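PDB 1JZT: hypothetical 27.5 kDa protein in SPX19-GCR2 intergenic region from Saccharomyces cerevisiae, which catalyses the epimerization of the R and S forms of hydrated NADH and NADPH, so that both can be repaired, with potassium as cofactor. Local coordinates for residues Ser197-Lys202 / Gly219-Arg224; Asp225-Asn228 / Glu233-Gly236. All coordinates share one frame; numbering follows the deposited sequence.

How the contacts relate
Following the chain from the N terminus, strand 194-198 ends and the chain turns through 199-202. Strand 214-218 then lies beside it in parallel, and contact 1 closes this excursion where 219-224 leaves the sheet. Helix 224-229 starts directly afterwards, and contact 2 closes a much shorter loop where Glu233 and Pro234 return to it. The two contacts therefore stand in series, neither nested nor crossed, with centres about 8 Å apart. They also touch, through a salt bridge between Arg224 and Glu233 and through apolar packing. Together they tie two neighbouring strand ends to the last helix, 224-229.

Contact 1 of 2, residues Ser197-Lys202 / Gly219-Arg224; sequences SLTVPK and GRFIPR
Thr199 carries most of this contact, meeting Ile222 with its methyl and Phe221 with its hydroxyl. The tight part is at Ile222, whose CD1 sits against both CG2 and the carbonyl O of Thr199, 3.3 Å from each; for the two carbons this is closer than usual. The two side chains cross at about a right angle. Thr199 CG2 stands opposite the backbone N across the CA-CB bond while OG1 lies next to that N (chi1 -59°), which turns the methyl to Ile222 and the hydroxyl to the ring. The looser side is at the partly exposed Phe221, where the touch is lighter: OG1 of Thr199 approaches CZ of Phe221 obliquely at 3.8 Å. That ring also has Gly219 O over the centre of one face, 3.8 Å above its plane, and packs on Leu31 and Leu34 of helix 28-46.

No direct hydrogen bond crosses between the segments. Beside the tight pair, one water bridges the two backbones, donating to Thr199 O at 2.7 Å and to Gly219 O at 2.8 Å. Gly219 has no side chain here, which lets the backbones come close, 4.8 Å from Thr199 CA to Gly219 CA. Within 197-202, Lys202 NZ donates to Val200 O at 2.8 Å, almost straight down the carbonyl bond, and pairs with Asp173, predicted to bind the NADPHX substrate. Apolar touch and shared water thus join the strand ends, while the lysine links the 197-202 turn to a probable substrate-site residue.

Contact 2 of 2, residues Asp225-Asn228 / Glu233-Gly236; sequences DFAN and EPFG
A short helix followed by a returning loop makes this contact: helix 224-229 ends, and the loop returns past it at Glu233 and Pro234, then leaves toward the last strand, 243-245. Ala227 points at the loop, its CB 3.8 Å from Pro234 CD and equally near Pro234 N, so the methyl rests against the side of the proline ring where it joins the backbone. Here the backbones come closest, with the CA atoms of Ala227 and Glu233 5.4 Å apart.

Nearer the solvent, the side chains of Asn228 and Glu233 meet at a slant, the amide and carboxylate planes 85° apart. Glu233 leaves the backbone pointing away from the helix, but its bend at chi2 (73°) brings the carboxylate back to Asn228. The amide of Asn228 is probably turned over in the model, so its exact bonding stays doubtful. The carboxylate has a firmer partner in Arg224, with which OE2 forms a salt bridge at the start of the same helix.

Phe226 packs the helix on Ile15 and Leu19 of helix 9-19, Ala227 also touches Ile222 in the loop leading into its helix, and Phe235 carries the returning chain on to Pro201, just past strand 194-198.

Contact 1 of 2, residues Ser197-Lys202 / Gly219-Arg224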
# COMPACT_ATOMS: atom_id res chain seq x y z
N SER A 197 1.78 -5.40 -4.75
CA SER A 197 0.48 -5.94 -5.11
C SER A 197 -0.00 -6.78 -3.93
O SER A 197 0.79 -7.44 -3.27
CB SER A 197 0.60 -6.82 -6.36
OG SER A 197 0.94 -6.04 -7.50
N LEU A 198 -1.30 -6.73 -3.67
CA LEU A 198 -1.87 -7.49 -2.57
C LEU A 198 -2.78 -8.60 -3.09
O LEU A 198 -3.60 -8.39 -3.98
CB LEU A 198 -2.65 -6.55 -1.63
CG LEU A 198 -1.80 -5.51 -0.89
CD1 LEU A 198 -2.70 -4.61 -0.05
CD2 LEU A 198 -0.78 -6.21 -0.01
N THR A 199 -2.60 -9.79 -2.52
CA THR A 199 -3.35 -11.00 -2.88
C THR A 199 -2.85 -11.51 -4.23
O THR A 199 -2.31 -12.61 -4.33
CB THR A 199 -4.88 -10.74 -2.95
OG1 THR A 199 -5.34 -10.27 -1.68
CG2 THR A 199 -5.63 -12.02 -3.29
N VAL A 200 -3.02 -10.68 -5.26
CA VAL A 200 -2.59 -11.01 -6.61
C VAL A 200 -2.52 -9.70 -7.38
O VAL A 200 -3.34 -8.81 -7.18
CB VAL A 200 -3.59 -12.00 -7.29
CG1 VAL A 200 -4.98 -11.38 -7.32
CG2 VAL A 200 -3.12 -12.34 -8.70
N PRO A 201 -1.51 -9.53 -8.24
CA PRO A 201 -1.38 -8.29 -9.01
C PRO A 201 -2.55 -8.08 -9.96
O PRO A 201 -3.13 -9.04 -10.47
CB PRO A 201 -0.06 -8.48 -9.76
CG PRO A 201 0.72 -9.39 -8.83
CD PRO A 201 -0.33 -10.39 -8.45
N LYS A 202 -2.89 -6.82 -10.18
CA LYS A 202 -3.97 -6.44 -11.09
C LYS A 202 -3.34 -6.13 -12.45
O LYS A 202 -2.12 -5.93 -12.55
CB LYS A 202 -4.71 -5.22 -10.55
CG LYS A 202 -5.97 -5.55 -9.75
CD LYS A 202 -5.68 -6.51 -8.59
CE LYS A 202 -4.96 -5.79 -7.46
NZ LYS A 202 -4.82 -6.66 -6.24
N GLY A 219 0.24 -10.62 1.00
CA GLY A 219 -1.04 -11.19 1.36
C GLY A 219 -0.95 -12.70 1.21
O GLY A 219 -1.54 -13.29 0.30
N ARG A 220 -0.20 -13.32 2.11
CA ARG A 220 0.01 -14.77 2.07
C ARG A 220 -1.11 -15.52 2.80
O ARG A 220 -0.94 -15.93 3.94
CB ARG A 220 1.37 -15.10 2.68
CG ARG A 220 1.82 -16.55 2.53
CD ARG A 220 3.27 -16.72 3.00
NE ARG A 220 3.74 -18.10 2.83
CZ ARG A 220 4.96 -18.51 3.15
NH1 ARG A 220 5.84 -17.65 3.67
NH2 ARG A 220 5.30 -19.78 2.97
N PHE A 221 -2.24 -15.69 2.13
CA PHE A 221 -3.38 -16.39 2.72
C PHE A 221 -4.27 -17.01 1.65
O PHE A 221 -5.48 -17.08 1.80
CB PHE A 221 -4.19 -15.44 3.60
CG PHE A 221 -4.42 -14.08 2.98
CD1 PHE A 221 -5.21 -13.93 1.85
CD2 PHE A 221 -3.82 -12.94 3.54
CE1 PHE A 221 -5.41 -12.68 1.28
CE2 PHE A 221 -4.02 -11.69 2.98
CZ PHE A 221 -4.82 -11.55 1.84
N ILE A 222 -3.65 -17.47 0.56
CA ILE A 222 -4.38 -18.07 -0.56
C ILE A 222 -3.99 -19.52 -0.84
O ILE A 222 -2.84 -19.81 -1.16
CB ILE A 222 -4.14 -17.25 -1.84
CG1 ILE A 222 -4.65 -15.82 -1.65
CG2 ILE A 222 -4.83 -17.92 -3.03
CD1 ILE A 222 -4.12 -14.86 -2.67
N PRO A 223 -4.96 -20.45 -0.74
CA PRO A 223 -4.70 -21.87 -0.99
C PRO A 223 -4.64 -22.13 -2.50
O PRO A 223 -5.15 -21.34 -3.30
CB PRO A 223 -5.87 -22.57 -0.31
CG PRO A 223 -6.97 -21.60 -0.47
CD PRO A 223 -6.32 -20.25 -0.22
N ARG A 224 -4.02 -23.24 -2.89
CA ARG A 224 -3.86 -23.59 -4.30
C ARG A 224 -5.15 -23.65 -5.12
O ARG A 224 -5.30 -22.93 -6.11
CB ARG A 224 -3.13 -24.93 -4.41
CG ARG A 224 -2.74 -25.31 -5.82
CD ARG A 224 -2.15 -26.71 -5.85
NE ARG A 224 -1.74 -27.11 -7.19
CZ ARG A 224 -0.74 -26.55 -7.86
NH1 ARG A 224 -0.05 -25.57 -7.31
NH2 ARG A 224 -0.44 -26.98 -9.08
O HOH W 1 -0.86 -13.84 -2.38

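Contact 2 of 2, residues Asp225-Asn228 / Glu233-Gly236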
# COMPACT_ATOMS: atom_id res chain seq x y z
N ASP A 225 -6.08 -24.51 -4.71
CA ASP A 225 -7.34 -24.67 -5.44
C ASP A 225 -8.09 -23.36 -5.63
O ASP A 225 -8.68 -23.12 -6.68
CB ASP A 225 -8.23 -25.68 -4.72
CG ASP A 225 -8.66 -25.20 -3.35
OD1 ASP A 225 -7.78 -24.89 -2.52
OD2 ASP A 225 -9.88 -25.13 -3.10
N PHE A 226 -8.07 -22.50 -4.62
CA PHE A 226 -8.76 -21.21 -4.68
C PHE A 226 -8.13 -20.34 -5.76
O PHE A 226 -8.83 -19.76 -6.59
CB PHE A 226 -8.68 -20.50 -3.33
CG PHE A 226 -9.46 -19.22 -3.27
CD1 PHE A 226 -10.85 -19.24 -3.22
CD2 PHE A 226 -8.81 -17.99 -3.25
CE1 PHE A 226 -11.58 -18.05 -3.14
CE2 PHE A 226 -9.52 -16.80 -3.17
CZ PHE A 226 -10.92 -16.83 -3.11
N ALA A 227 -6.80 -20.24 -5.72
CA ALA A 227 -6.07 -19.44 -6.70
C ALA A 227 -6.36 -19.96 -8.11
O ALA A 227 -6.76 -19.20 -8.99
CB ALA A 227 -4.57 -19.50 -6.42
N ASN A 228 -6.16 -21.26 -8.31
CA ASN A 228 -6.40 -21.87 -9.62
C ASN A 228 -7.81 -21.56 -10.13
O ASN A 228 -8.01 -21.32 -11.32
CB ASN A 228 -6.20 -23.39 -9.56
CG ASN A 228 -4.74 -23.78 -9.34
OD1 ASN A 228 -3.85 -22.94 -9.39
ND2 ASN A 228 -4.50 -25.06 -9.10
N GLU A 233 -1.80 -19.11 -9.88
CA GLU A 233 -1.18 -20.06 -8.97
C GLU A 233 -0.70 -19.32 -7.72
O GLU A 233 -0.21 -18.20 -7.81
CB GLU A 233 0.01 -20.74 -9.65
CG GLU A 233 0.32 -22.13 -9.13
CD GLU A 233 -0.70 -23.15 -9.58
OE1 GLU A 233 -0.79 -23.40 -10.80
OE2 GLU A 233 -1.42 -23.71 -8.72
N PRO A 234 -0.84 -19.93 -6.53
CA PRO A 234 -0.39 -19.27 -5.30
C PRO A 234 1.10 -18.94 -5.42
O PRO A 234 1.87 -19.74 -5.92
CB PRO A 234 -0.69 -20.31 -4.22
CG PRO A 234 -0.53 -21.61 -4.97
CD PRO A 234 -1.25 -21.32 -6.27
N PHE A 235 1.49 -17.76 -4.95
CA PHE A 235 2.88 -17.32 -5.03
C PHE A 235 3.85 -18.04 -4.10
O PHE A 235 3.51 -18.36 -2.95
CB PHE A 235 2.95 -15.81 -4.82
CG PHE A 235 2.23 -15.04 -5.88
CD1 PHE A 235 2.84 -14.78 -7.11
CD2 PHE A 235 0.91 -14.66 -5.70
CE1 PHE A 235 2.14 -14.16 -8.13
CE2 PHE A 235 0.19 -14.04 -6.72
CZ PHE A 235 0.81 -13.79 -7.94
N GLY A 236 5.05 -18.28 -4.60
CA GLY A 236 6.06 -18.98 -3.82
C GLY A 236 6.82 -18.16 -2.80
O GLY A 236 8.04 -17.98 -2.91